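Local coordinates for protein putative glycoside hydrolase (Bacteroides thetaiotaomicron VPI-5482, PDB 3HBZ) that binds calcium and is a putative glycoside hydrolase that may play a role in carbohydrate metabolism, at residues 9-14 / 51-56; 15-20 / 44-49; 28-33 / 83-88; 56-61 / 72-77. All coordinates share one frame; numbering follows the deposited sequence.

The four contacts lie in the N-terminal part of the chain, on the same side of its centre. Contacts 1 and 2 share strand 12-16; their centres are about 18 Å apart. Contacts 3 and 4 are neighbours in a five-stranded mixed sheet, centres about 9 Å apart, joined by backbone bonds such as Lys-85 N to Val-76 O (2.8 Å). Contact 1 lies about 10 Å, centre to centre, from each of these two. Ile-12 of contact 1 packs on Ile-58 and Val-76 of contact 4, and Asp-11 OD1 forms a salt bridge with Lys-85 NZ of contact 3 (2.6 Å). Contacts 1 and 3 together supply the protein ligands of one calcium ion, Glu-9 OE2 and Lys-84 O.

Contact 1: residues 9-14 / 51-56; sequences EADILS and TLTPGA. With NA (sodium ion), chain E; CA (calcium ion), chain C.
Thr-51 meets Ser-14 through backbone and side chain. Its OG1 lies 2.6 Å from Ser-14 OG, a hydrogen bond in which either hydroxyl could donate. Both side chains stand on the same side of the sheet; chi1 (60° for Thr-51, 73° for Ser-14) puts each oxygen between its own backbone N and carbonyl carbon. Thr-51 N donates to Ser-14 O. Thr-51 O in turn accepts Leu-13 N at 2.8 Å. Leu-13 and Ser-14 therefore both face Thr-51, a classic beta bulge. Leu-13 lays its CB 3.6 Å from Thr-51 OG1 and runs its CD1 alongside the Leu-52 carbonyl.

Thr-53 carries the other end. Its OG1 accepts Asp-11 N at 2.8 Å in a nearly straight bond, while its own N donates to Asp-11 O. The hydroxyl here does the work of a strand carbonyl just where the pairing ends. Ala-10 CB touches both Thr-53 CB (3.7 Å) and Ala-56 CB. A type II turn from Thr-53 to Ala-56 brings that second methyl round.

On the face of Ile-12 and Leu-52 the two side chains cross obliquely, Ile-12 CG1 3.9 Å from Leu-52 CD2, and both also touch Ile-58. The Asp-11 carboxylate binds a sodium ion through both oxygens, and Lys-85 bonds to OD1. Thr-53 grips the Asp-11 backbone at N and O, which probably limits shifts of its carboxylate from ion and lysine.

Contact 2: residues 15-20 / 44-49; sequences CRLPGV and SSLAPE
Leu-17 CD2 reaches over the Pro-48 ring, 3.5 Å from its N and 4.0 Å from CD. The same methyl touches Leu-46 CB. Cys-15 SG also touches Pro-48 CB, at 4.1 Å. Val-20 CG2 crosses Leu-46 CD2 at about a right angle.

The more exposed side is carried by Glu-49. Its extended chain passes obliquely across Pro-18, and Pro-18 CG lies 3.4 Å from Glu-49 OE2. Pro-18 CG also sits over one face of the Arg-16 guanidinium, near its rim, so that it touches the carboxylate and covers part of the guanidinium. Arg-16 and Glu-49 run side by side in the same direction, but their flat ends are turned 87° apart. Arg-16 NH2 and Glu-49 OE1 stay 4.0 Å apart, so the attraction is one of charge without a salt bridge.

Between these layers the backbones of Arg-16 and Glu-49 form an antiparallel hydrogen-bonded pair, the last rung of the two-stranded sheet of strands 12-16 and 49-52. Arg-16 N donates to Glu-49 O at 2.9 Å, and Glu-49 N returns a bond to Arg-16 O at 2.8 Å. Beyond this rung the regular pairing stops. A type II turn from Leu-17 to Val-20, closed by Val-20 N on Leu-17 O, brings Val-20 back to Leu-46. Ile-35 of strand 32-36 backs Cys-15 and Leu-17, Phe-68 touches Pro-48, and Leu-46 is held by backbone bonding with Arg-66.

Contact 3: residues 28-33 / 83-88; sequences ITNNSI and WKKKYT. With CA (calcium ion), chain C; CAC (cacodylate ion), chain G; CAC (cacodylate ion), chain F.
Lys-85 and Asn-30 meet because the lysine chain bends at chi3 (-51°), which brings its ammonium to the Asn-30 carbonyl. Lys-85 NZ donates to Asn-30 O at 2.8 Å, in the carbonyl plane and on a lone pair. Asn-30 keeps CG anti to its backbone N (chi1 -163°), and this brings OD1 to the same NZ for a weak bond. NZ also reaches Tyr-87 OH at 3.2 Å and a water that binds the nearby sodium ion, besides Asp-11 OD1. A methionine in place of Lys-85 would probably leave Asn-30 O without its donor and the Asp-11 carboxylate without its positive mate.

Asn-31 crosses the Lys-85 chain at about a right angle, its ND2 3.3 Å from CD. That ND2 donates to Lys-86 O at 3.1 Å, Lys-86 O lying in the plane of the Asn-31 amide, while Asn-31 OD1 takes a bond from Asn-30 ND2. The Tyr-87 ring lies against the Asn-30 and Asn-31 backbone, CE2 3.5 Å from Asn-30 O. Its OH accepts Ile-12 N, and a water in the ring plane links it to Thr-29 O.

The strands pair in parallel: Thr-88 N donates to Asn-31 O, and Ile-33 N to Thr-88 O at 3.0 Å. On the turn, a cacodylate, probably from the crystallisation liquor, is bound by Thr-29 OG1 and Asn-31 N. At the far end Lys-84 O binds calcium at 2.3 Å, joined by a second cacodylate, two waters and Glu-9. The arrangement is a parallel strand pair within a mixed sheet, with a calcium site at the start of strand 84-92.

Contact 4: residues 56-61 / 72-77; sequences ATIDPP and QQYTVT
Thr-57 and Thr-77 exchange two backbone hydrogen bonds, Thr-77 N to Thr-57 O at 2.8 Å and Thr-57 N to Thr-77 O at 2.9 Å. Asp-59 and Thr-75 repeat the pattern, with Thr-75 N on Asp-59 O at 2.9 Å. The threonine side chains of the first pair lie side by side, and a water links Thr-57 OG1 to Thr-77 O.

Between these pairs Ile-58 and Val-76 face each other without backbone bonds. With chi1 at -171°, Ile-58 CG1 points opposite its own N. This lays CG1 3.9 Å from Val-76 CG2 and carries CD1 on to Tyr-74 CD2 at 3.8 Å. Pro-60, after a cis peptide bond, crosses Tyr-74 at about a right angle, CD 3.7 Å from CD2. Its O lies at the ring edge, in the ring plane.

Arg-66 makes a cation-pi contact with this ring, and Phe-50 meets it edge-to-face. A serine in place of Tyr-74 would probably open a gap beside Ile-58 and Pro-60 and leave Arg-66 without its aromatic partner.

Consecutive and antiparallel, strands 57-59 and 72-77 form a long-looped beta-hairpin, with 57-59 an outermost strand of the mixed sheet.

Contact 1: residues 9-14 / 51-56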
loop_
_atom_site.group_PDB
_atom_site.type_symbol
_atom_site.label_atom_id
_atom_site.label_comp_id
_atom_site.label_asym_id
_atom_site.label_seq_id
_atom_site.Cartn_x
_atom_site.Cartn_y
_atom_site.Cartn_z
ATOM N N GLU A 9 18.423 -17.062 -0.109
ATOM C CA GLU A 9 17.052 -17.508 -0.389
ATOM C C GLU A 9 16.624 -17.262 -1.874
ATOM O O GLU A 9 16.929 -16.223 -2.453
ATOM C CB GLU A 9 16.077 -16.784 0.553
ATOM C CG GLU A 9 15.148 -17.678 1.332
ATOM C CD GLU A 9 15.426 -17.719 2.832
ATOM O OE1 GLU A 9 16.612 -17.759 3.216
ATOM O OE2 GLU A 9 14.448 -17.749 3.627
ATOM N N ALA A 10 15.922 -18.234 -2.458
ATOM C CA ALA A 10 15.410 -18.113 -3.758
ATOM C C ALA A 10 13.924 -17.659 -3.799
ATOM O O ALA A 10 13.073 -17.987 -2.954
ATOM C CB ALA A 10 15.627 -19.376 -4.499
ATOM N N ASP A 11 13.662 -16.831 -4.788
ATOM C CA ASP A 11 12.450 -16.074 -4.861
ATOM C C ASP A 11 11.561 -16.540 -5.992
ATOM O O ASP A 11 12.024 -17.052 -7.011
ATOM C CB ASP A 11 12.791 -14.612 -5.086
ATOM C CG ASP A 11 13.659 -14.046 -3.972
ATOM O OD1 ASP A 11 13.443 -14.345 -2.782
ATOM O OD2 ASP A 11 14.589 -13.332 -4.284
ATOM N N ILE A 12 10.275 -16.287 -5.813
ATOM C CA ILE A 12 9.352 -16.174 -6.921
ATOM C C ILE A 12 9.528 -14.787 -7.475
ATOM O O ILE A 12 9.340 -13.829 -6.753
ATOM C CB ILE A 12 7.905 -16.338 -6.459
ATOM C CG1 ILE A 12 7.672 -17.791 -5.973
ATOM C CG2 ILE A 12 6.950 -16.021 -7.595
ATOM C CD1 ILE A 12 6.256 -18.042 -5.375
ATOM N N LEU A 13 9.855 -14.688 -8.755
ATOM C CA LEU A 13 10.129 -13.394 -9.395
ATOM C C LEU A 13 8.959 -12.879 -10.180
ATOM O O LEU A 13 8.906 -11.714 -10.471
ATOM C CB LEU A 13 11.360 -13.491 -10.299
ATOM C CG LEU A 13 12.659 -13.856 -9.589
ATOM C CD1 LEU A 13 13.728 -14.118 -10.659
ATOM C CD2 LEU A 13 13.055 -12.704 -8.612
ATOM N N SER A 14 8.017 -13.742 -10.552
ATOM C CA SER A 14 6.787 -13.298 -11.235
ATOM C C SER A 14 5.715 -14.333 -11.105
ATOM O O SER A 14 6.001 -15.485 -10.800
ATOM C CB SER A 14 7.026 -13.002 -12.746
ATOM O OG SER A 14 7.213 -14.204 -13.520
ATOM N N THR A 51 7.951 -17.471 -12.447
ATOM C CA THR A 51 9.356 -17.515 -12.736
ATOM C C THR A 51 10.073 -17.512 -11.391
ATOM O O THR A 51 9.537 -16.996 -10.392
ATOM C CB THR A 51 9.822 -16.374 -13.642
ATOM O OG1 THR A 51 9.549 -15.123 -12.997
ATOM C CG2 THR A 51 9.130 -16.447 -15.042
ATOM N N LEU A 52 11.269 -18.113 -11.372
ATOM C CA LEU A 52 12.047 -18.304 -10.160
ATOM C C LEU A 52 13.466 -17.872 -10.352
ATOM O O LEU A 52 13.972 -17.744 -11.478
ATOM C CB LEU A 52 12.084 -19.788 -9.746
ATOM C CG LEU A 52 10.783 -20.561 -9.505
ATOM C CD1 LEU A 52 11.116 -22.087 -9.333
ATOM C CD2 LEU A 52 9.962 -19.959 -8.321
ATOM N N THR A 53 14.125 -17.668 -9.230
ATOM C CA THR A 53 15.592 -17.569 -9.182
ATOM C C THR A 53 16.222 -18.746 -9.918
ATOM O O THR A 53 15.868 -19.914 -9.656
ATOM C CB THR A 53 16.055 -17.655 -7.709
ATOM O OG1 THR A 53 15.384 -16.631 -6.961
ATOM C CG2 THR A 53 17.642 -17.555 -7.585
ATOM N N PRO A 54 17.207 -18.468 -10.798
ATOM C CA PRO A 54 17.823 -19.564 -11.528
ATOM C C PRO A 54 18.297 -20.718 -10.621
ATOM O O PRO A 54 18.910 -20.497 -9.579
ATOM C CB PRO A 54 18.969 -18.896 -12.287
ATOM C CG PRO A 54 18.451 -17.509 -12.574
ATOM C CD PRO A 54 17.711 -17.159 -11.242
ATOM N N GLY A 55 17.945 -21.935 -11.019
ATOM C CA GLY A 55 18.303 -23.131 -10.292
ATOM C C GLY A 55 17.377 -23.516 -9.158
ATOM O O GLY A 55 17.555 -24.585 -8.590
ATOM N N ALA A 56 16.438 -22.653 -8.780
ATOM C CA ALA A 56 15.479 -22.987 -7.715
ATOM C C ALA A 56 14.403 -23.944 -8.210
ATOM O O ALA A 56 14.158 -24.074 -9.406
ATOM C CB ALA A 56 14.804 -21.716 -7.173
HETATM NA NA NA E . 15.639 -13.577 -1.791
HETATM CA CA CA C . 13.960 -20.088 4.877
HETATM O O HOH W 1 12.686 -22.020 5.763
HETATM O O HOH W 2 12.338 -18.409 4.939
HETATM O O HOH W 3 14.170 -13.420 0.445
HETATM O O HOH W 4 14.790 -11.720 -2.287
#

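Contact 2: residues 15-20 / 44-49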
loop_
_atom_site.group_PDB
_atom_site.type_symbol
_atom_site.label_atom_id
_atom_site.label_comp_id
_atom_site.label_asym_id
_atom_site.label_seq_id
_atom_site.Cartn_x
_atom_site.Cartn_y
_atom_site.Cartn_z
ATOM N N CYS A 15 4.488 -13.912 -11.384
ATOM C CA CYS A 15 3.307 -14.788 -11.299
ATOM C C CYS A 15 2.362 -14.416 -12.383
ATOM O O CYS A 15 2.127 -13.233 -12.587
ATOM C CB CYS A 15 2.591 -14.556 -9.976
ATOM S SG CYS A 15 1.203 -15.610 -9.687
ATOM N N ARG A 16 1.785 -15.407 -13.063
ATOM C CA ARG A 16 0.708 -15.141 -13.977
ATOM C C ARG A 16 -0.249 -16.317 -14.019
ATOM O O ARG A 16 0.076 -17.379 -13.482
ATOM C CB ARG A 16 1.242 -14.789 -15.349
ATOM C CG ARG A 16 1.692 -15.943 -16.148
ATOM C CD ARG A 16 2.362 -15.459 -17.403
ATOM N NE ARG A 16 2.501 -16.561 -18.346
ATOM C CZ ARG A 16 1.597 -16.925 -19.255
ATOM N NH1 ARG A 16 0.446 -16.272 -19.400
ATOM N NH2 ARG A 16 1.865 -17.962 -20.033
ATOM N N LEU A 17 -1.449 -16.075 -14.570
ATOM C CA LEU A 17 -2.493 -17.086 -14.711
ATOM C C LEU A 17 -2.853 -17.228 -16.199
ATOM O O LEU A 17 -3.628 -16.443 -16.750
ATOM C CB LEU A 17 -3.736 -16.697 -13.941
ATOM C CG LEU A 17 -3.785 -16.693 -12.421
ATOM C CD1 LEU A 17 -5.170 -16.133 -11.993
ATOM C CD2 LEU A 17 -3.550 -18.089 -11.870
ATOM N N PRO A 18 -2.272 -18.221 -16.865
ATOM C CA PRO A 18 -2.537 -18.411 -18.297
ATOM C C PRO A 18 -4.045 -18.539 -18.557
ATOM O O PRO A 18 -4.732 -19.230 -17.829
ATOM C CB PRO A 18 -1.812 -19.736 -18.618
ATOM C CG PRO A 18 -0.765 -19.886 -17.601
ATOM C CD PRO A 18 -1.281 -19.182 -16.341
ATOM N N GLY A 19 -4.552 -17.832 -19.549
ATOM C CA GLY A 19 -5.990 -17.861 -19.864
ATOM C C GLY A 19 -6.978 -17.131 -18.952
ATOM O O GLY A 19 -8.169 -17.159 -19.236
ATOM N N VAL A 20 -6.506 -16.483 -17.875
ATOM C CA VAL A 20 -7.358 -15.617 -17.025
ATOM C C VAL A 20 -6.797 -14.199 -17.072
ATOM O O VAL A 20 -5.581 -14.006 -16.913
ATOM C CB VAL A 20 -7.365 -16.112 -15.548
ATOM C CG1 VAL A 20 -7.973 -15.066 -14.575
ATOM C CG2 VAL A 20 -8.064 -17.447 -15.442
ATOM N N SER A 44 -11.716 -21.993 -8.008
ATOM C CA SER A 44 -11.617 -23.359 -7.470
ATOM C C SER A 44 -10.496 -24.164 -8.086
ATOM O O SER A 44 -10.163 -25.228 -7.582
ATOM C CB SER A 44 -12.910 -24.165 -7.729
ATOM O OG SER A 44 -14.029 -23.619 -7.064
ATOM N N SER A 45 -9.952 -23.706 -9.206
ATOM C CA SER A 45 -8.983 -24.495 -9.924
ATOM C C SER A 45 -8.058 -23.652 -10.780
ATOM O O SER A 45 -7.846 -23.944 -11.956
ATOM C CB SER A 45 -9.718 -25.513 -10.803
ATOM O OG SER A 45 -8.799 -26.424 -11.354
ATOM N N LEU A 46 -7.450 -22.656 -10.173
ATOM C CA LEU A 46 -6.486 -21.802 -10.859
ATOM C C LEU A 46 -5.096 -22.417 -10.774
ATOM O O LEU A 46 -4.758 -23.112 -9.804
ATOM C CB LEU A 46 -6.491 -20.419 -10.225
ATOM C CG LEU A 46 -7.810 -19.658 -10.275
ATOM C CD1 LEU A 46 -7.742 -18.402 -9.379
ATOM C CD2 LEU A 46 -8.171 -19.292 -11.719
ATOM N N ALA A 47 -4.278 -22.137 -11.784
ATOM C CA ALA A 47 -2.996 -22.799 -11.943
ATOM C C ALA A 47 -1.915 -21.740 -12.194
ATOM O O ALA A 47 -1.386 -21.626 -13.302
ATOM C CB ALA A 47 -3.077 -23.844 -13.129
ATOM N N PRO A 48 -1.596 -20.952 -11.165
ATOM C CA PRO A 48 -0.549 -19.939 -11.286
ATOM C C PRO A 48 0.779 -20.509 -11.815
ATOM O O PRO A 48 1.214 -21.618 -11.413
ATOM C CB PRO A 48 -0.386 -19.409 -9.848
ATOM C CG PRO A 48 -1.526 -19.983 -9.034
ATOM C CD PRO A 48 -2.098 -21.112 -9.782
ATOM N N GLU A 49 1.405 -19.770 -12.724
ATOM C CA GLU A 49 2.757 -20.092 -13.208
ATOM C C GLU A 49 3.752 -19.022 -12.786
ATOM O O GLU A 49 3.432 -17.827 -12.806
ATOM C CB GLU A 49 2.787 -20.244 -14.722
ATOM C CG GLU A 49 2.089 -21.475 -15.143
ATOM C CD GLU A 49 2.038 -21.627 -16.633
ATOM O OE1 GLU A 49 2.686 -20.813 -17.337
ATOM O OE2 GLU A 49 1.321 -22.550 -17.067
#

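Contact 3: residues 28-33 / 83-88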
loop_
_atom_site.group_PDB
_atom_site.type_symbol
_atom_site.label_atom_id
_atom_site.label_comp_id
_atom_site.label_asym_id
_atom_site.label_seq_id
_atom_site.Cartn_x
_atom_site.Cartn_y
_atom_site.Cartn_z
ATOM N N ILE A 28 3.730 -8.816 -5.174
ATOM C CA ILE A 28 4.702 -9.723 -4.583
ATOM C C ILE A 28 5.482 -9.057 -3.452
ATOM O O ILE A 28 6.030 -7.999 -3.621
ATOM C CB ILE A 28 5.651 -10.245 -5.670
ATOM C CG1 ILE A 28 4.785 -10.839 -6.780
ATOM C CG2 ILE A 28 6.611 -11.315 -5.051
ATOM C CD1 ILE A 28 5.554 -11.494 -7.964
ATOM N N THR A 29 5.490 -9.679 -2.274
ATOM C CA THR A 29 6.331 -9.236 -1.173
ATOM C C THR A 29 7.389 -10.326 -0.943
ATOM O O THR A 29 7.527 -11.223 -1.767
ATOM C CB THR A 29 5.510 -8.975 0.115
ATOM O OG1 THR A 29 4.995 -10.214 0.615
ATOM C CG2 THR A 29 4.378 -7.954 -0.148
ATOM N N ASN A 30 8.102 -10.258 0.173
ATOM C CA ASN A 30 9.098 -11.252 0.487
ATOM C C ASN A 30 8.548 -12.695 0.576
ATOM O O ASN A 30 9.248 -13.619 0.193
ATOM C CB ASN A 30 9.826 -10.914 1.792
ATOM C CG ASN A 30 11.139 -11.693 1.932
ATOM O OD1 ASN A 30 12.037 -11.510 1.138
ATOM N ND2 ASN A 30 11.234 -12.585 2.921
ATOM N N ASN A 31 7.325 -12.867 1.106
ATOM C CA ASN A 31 6.760 -14.187 1.391
ATOM C C ASN A 31 5.272 -14.330 0.994
ATOM O O ASN A 31 4.597 -15.238 1.471
ATOM C CB ASN A 31 6.914 -14.550 2.899
ATOM C CG ASN A 31 8.386 -14.638 3.364
ATOM O OD1 ASN A 31 8.987 -13.620 3.752
ATOM N ND2 ASN A 31 8.946 -15.881 3.406
ATOM N N SER A 32 4.762 -13.426 0.164
ATOM C CA SER A 32 3.366 -13.459 -0.228
ATOM C C SER A 32 3.181 -12.937 -1.626
ATOM O O SER A 32 3.965 -12.089 -2.131
ATOM C CB SER A 32 2.472 -12.674 0.747
ATOM O OG SER A 32 2.645 -11.268 0.613
ATOM N N ILE A 33 2.163 -13.493 -2.261
ATOM C CA ILE A 33 1.652 -13.009 -3.547
ATOM C C ILE A 33 0.133 -12.813 -3.448
ATOM O O ILE A 33 -0.549 -13.679 -2.931
ATOM C CB ILE A 33 1.936 -13.980 -4.653
ATOM C CG1 ILE A 33 3.433 -14.348 -4.656
ATOM C CG2 ILE A 33 1.490 -13.361 -6.037
ATOM C CD1 ILE A 33 3.925 -15.125 -5.835
ATOM N N TRP A 83 18.644 -23.528 1.361
ATOM C CA TRP A 83 17.790 -22.365 1.570
ATOM C C TRP A 83 16.413 -22.616 0.985
ATOM O O TRP A 83 16.294 -23.044 -0.153
ATOM C CB TRP A 83 18.393 -21.090 0.938
ATOM C CG TRP A 83 19.698 -20.716 1.522
ATOM C CD1 TRP A 83 20.918 -20.919 0.956
ATOM C CD2 TRP A 83 19.947 -20.121 2.810
ATOM N NE1 TRP A 83 21.922 -20.493 1.806
ATOM C CE2 TRP A 83 21.352 -20.006 2.953
ATOM C CE3 TRP A 83 19.124 -19.675 3.847
ATOM C CZ2 TRP A 83 21.943 -19.410 4.060
ATOM C CZ3 TRP A 83 19.706 -19.115 4.955
ATOM C CH2 TRP A 83 21.108 -18.984 5.064
ATOM N N LYS A 84 15.377 -22.338 1.771
ATOM C CA LYS A 84 13.973 -22.517 1.345
ATOM C C LYS A 84 13.165 -21.289 1.764
ATOM O O LYS A 84 13.524 -20.603 2.697
ATOM C CB LYS A 84 13.345 -23.761 1.989
ATOM C CG LYS A 84 14.073 -25.057 1.684
ATOM C CD LYS A 84 13.385 -26.254 2.368
ATOM C CE LYS A 84 13.649 -27.580 1.565
ATOM N NZ LYS A 84 13.027 -28.726 2.278
ATOM N N LYS A 85 12.097 -20.981 1.063
ATOM C CA LYS A 85 11.239 -19.901 1.493
ATOM C C LYS A 85 9.818 -20.314 1.209
ATOM O O LYS A 85 9.534 -20.776 0.119
ATOM C CB LYS A 85 11.547 -18.598 0.716
ATOM C CG LYS A 85 11.337 -17.365 1.557
ATOM C CD LYS A 85 10.992 -16.071 0.780
ATOM C CE LYS A 85 11.926 -15.744 -0.344
ATOM N NZ LYS A 85 11.845 -14.270 -0.677
ATOM N N LYS A 86 8.923 -20.054 2.144
ATOM C CA LYS A 86 7.518 -20.320 1.943
ATOM C C LYS A 86 6.821 -19.051 1.519
ATOM O O LYS A 86 7.016 -18.001 2.120
ATOM C CB LYS A 86 6.896 -20.835 3.263
ATOM C CG LYS A 86 5.833 -21.877 3.096
ATOM C CD LYS A 86 5.747 -22.827 4.356
ATOM C CE LYS A 86 5.363 -22.079 5.646
ATOM N NZ LYS A 86 5.257 -22.957 6.888
ATOM N N TYR A 87 6.000 -19.156 0.486
ATOM C CA TYR A 87 5.139 -18.076 0.066
ATOM C C TYR A 87 3.701 -18.483 0.287
ATOM O O TYR A 87 3.359 -19.637 0.021
ATOM C CB TYR A 87 5.326 -17.816 -1.416
ATOM C CG TYR A 87 6.563 -17.055 -1.822
ATOM C CD1 TYR A 87 7.765 -17.701 -2.026
ATOM C CD2 TYR A 87 6.498 -15.696 -2.115
ATOM C CE1 TYR A 87 8.884 -17.004 -2.441
ATOM C CE2 TYR A 87 7.609 -14.994 -2.549
ATOM C CZ TYR A 87 8.786 -15.660 -2.743
ATOM O OH TYR A 87 9.902 -14.972 -3.133
ATOM N N THR A 88 2.889 -17.537 0.761
ATOM C CA THR A 88 1.449 -17.620 0.796
ATOM C C THR A 88 0.866 -16.897 -0.409
ATOM O O THR A 88 1.030 -15.697 -0.580
ATOM C CB THR A 88 0.886 -16.982 2.078
ATOM O OG1 THR A 88 1.433 -17.657 3.217
ATOM C CG2 THR A 88 -0.660 -17.057 2.143
HETATM CA CA CA C . 13.960 -20.088 4.877
HETATM AS AS CAC G . 6.667 -10.161 4.101
HETATM O O1 CAC G . 5.940 -11.130 2.857
HETATM O O2 CAC G . 7.537 -8.946 3.168
HETATM C C1 CAC G . 5.206 -9.190 4.967
HETATM C C2 CAC G . 7.882 -11.106 5.351
HETATM AS AS CAC F . 16.152 -22.666 5.730
HETATM O O1 CAC F . 15.630 -21.369 4.678
HETATM O O2 CAC F . 15.312 -24.183 5.572
HETATM C C1 CAC F . 18.083 -22.786 5.504
HETATM C C2 CAC F . 15.786 -22.124 7.588
HETATM O O HOH W 5 9.824 -12.411 -3.150
HETATM O O HOH W 3 14.170 -13.420 0.445
HETATM O O HOH W 6 2.945 -15.326 4.348
HETATM O O HOH W 1 12.686 -22.020 5.763
HETATM O O HOH W 2 12.338 -18.409 4.939
#

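Contact 4: residues 56-61 / 72-77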
loop_
_atom_site.group_PDB
_atom_site.type_symbol
_atom_site.label_atom_id
_atom_site.label_comp_id
_atom_site.label_asym_id
_atom_site.label_seq_id
_atom_site.Cartn_x
_atom_site.Cartn_y
_atom_site.Cartn_z
ATOM N N ALA A 56 16.438 -22.653 -8.780
ATOM C CA ALA A 56 15.479 -22.987 -7.715
ATOM C C ALA A 56 14.403 -23.944 -8.210
ATOM O O ALA A 56 14.158 -24.074 -9.406
ATOM C CB ALA A 56 14.804 -21.716 -7.173
ATOM N N THR A 57 13.733 -24.601 -7.265
ATOM C CA THR A 57 12.542 -25.346 -7.562
ATOM C C THR A 57 11.418 -24.926 -6.641
ATOM O O THR A 57 11.651 -24.382 -5.544
ATOM C CB THR A 57 12.754 -26.873 -7.382
ATOM O OG1 THR A 57 13.173 -27.130 -6.039
ATOM C CG2 THR A 57 13.768 -27.432 -8.408
ATOM N N ILE A 58 10.189 -25.214 -7.065
ATOM C CA ILE A 58 9.025 -24.841 -6.279
ATOM C C ILE A 58 8.117 -26.068 -6.091
ATOM O O ILE A 58 7.953 -26.884 -6.990
ATOM C CB ILE A 58 8.277 -23.658 -6.906
ATOM C CG1 ILE A 58 7.176 -23.132 -5.966
ATOM C CG2 ILE A 58 7.670 -24.063 -8.247
ATOM C CD1 ILE A 58 6.531 -21.799 -6.405
ATOM N N ASP A 59 7.535 -26.176 -4.916
ATOM C CA ASP A 59 6.714 -27.325 -4.520
ATOM C C ASP A 59 5.454 -26.739 -3.921
ATOM O O ASP A 59 5.530 -25.989 -2.966
ATOM C CB ASP A 59 7.436 -28.159 -3.477
ATOM C CG ASP A 59 6.630 -29.370 -3.003
ATOM O OD1 ASP A 59 5.925 -29.974 -3.807
ATOM O OD2 ASP A 59 6.720 -29.722 -1.814
ATOM N N PRO A 60 4.282 -27.055 -4.502
ATOM C CA PRO A 60 4.126 -27.873 -5.680
ATOM C C PRO A 60 4.606 -27.128 -6.921
ATOM O O PRO A 60 4.877 -25.938 -6.838
ATOM C CB PRO A 60 2.610 -28.141 -5.733
ATOM C CG PRO A 60 2.027 -27.004 -5.070
ATOM C CD PRO A 60 2.992 -26.568 -3.999
ATOM N N PRO A 61 4.749 -27.832 -8.057
ATOM C CA PRO A 61 5.404 -27.184 -9.198
ATOM C C PRO A 61 4.561 -26.070 -9.839
ATOM O O PRO A 61 3.307 -26.035 -9.681
ATOM C CB PRO A 61 5.637 -28.335 -10.196
ATOM C CG PRO A 61 5.359 -29.624 -9.430
ATOM C CD PRO A 61 4.448 -29.256 -8.299
ATOM N N GLN A 72 -3.037 -20.476 -0.521
ATOM C CA GLN A 72 -2.325 -21.715 -0.722
ATOM C C GLN A 72 -0.855 -21.414 -0.594
ATOM O O GLN A 72 -0.401 -20.366 -1.071
ATOM C CB GLN A 72 -2.597 -22.230 -2.145
ATOM C CG GLN A 72 -4.033 -22.588 -2.395
ATOM C CD GLN A 72 -4.473 -23.743 -1.530
ATOM O OE1 GLN A 72 -3.827 -24.775 -1.483
ATOM N NE2 GLN A 72 -5.558 -23.557 -0.825
ATOM N N GLN A 73 -0.121 -22.313 0.050
ATOM C CA GLN A 73 1.311 -22.140 0.265
ATOM C C GLN A 73 2.159 -22.940 -0.729
ATOM O O GLN A 73 1.845 -24.080 -1.076
ATOM C CB GLN A 73 1.712 -22.590 1.672
ATOM C CG GLN A 73 1.079 -21.776 2.803
ATOM C CD GLN A 73 1.751 -22.023 4.122
ATOM O OE1 GLN A 73 2.704 -22.795 4.208
ATOM N NE2 GLN A 73 1.276 -21.361 5.159
ATOM N N TYR A 74 3.252 -22.329 -1.155
ATOM C CA TYR A 74 4.272 -22.959 -1.956
ATOM C C TYR A 74 5.624 -22.769 -1.292
ATOM O O TYR A 74 5.888 -21.725 -0.702
ATOM C CB TYR A 74 4.385 -22.287 -3.334
ATOM C CG TYR A 74 3.153 -22.346 -4.243
ATOM C CD1 TYR A 74 2.031 -21.582 -3.983
ATOM C CD2 TYR A 74 3.145 -23.126 -5.398
ATOM C CE1 TYR A 74 0.923 -21.593 -4.844
ATOM C CE2 TYR A 74 2.046 -23.153 -6.254
ATOM C CZ TYR A 74 0.942 -22.376 -5.979
ATOM O OH TYR A 74 -0.141 -22.400 -6.809
ATOM N N THR A 75 6.501 -23.749 -1.445
ATOM C CA THR A 75 7.878 -23.636 -0.964
ATOM C C THR A 75 8.869 -23.639 -2.134
ATOM O O THR A 75 8.856 -24.534 -2.956
ATOM C CB THR A 75 8.175 -24.817 0.018
ATOM O OG1 THR A 75 7.324 -24.664 1.135
ATOM C CG2 THR A 75 9.606 -24.837 0.512
ATOM N N VAL A 76 9.734 -22.638 -2.148
ATOM C CA VAL A 76 10.809 -22.507 -3.105
ATOM C C VAL A 76 12.087 -22.940 -2.383
ATOM O O VAL A 76 12.381 -22.493 -1.269
ATOM C CB VAL A 76 10.936 -21.078 -3.584
ATOM C CG1 VAL A 76 12.070 -20.926 -4.566
ATOM C CG2 VAL A 76 9.595 -20.586 -4.208
ATOM N N THR A 77 12.810 -23.861 -3.015
ATOM C CA THR A 77 14.088 -24.327 -2.541
ATOM C C THR A 77 15.144 -23.868 -3.510
ATOM O O THR A 77 14.985 -24.067 -4.727
ATOM C CB THR A 77 14.110 -25.858 -2.478
ATOM O OG1 THR A 77 13.027 -26.297 -1.649
ATOM C CG2 THR A 77 15.474 -26.362 -1.929
HETATM O O HOH W 7 15.831 -26.918 -5.524
#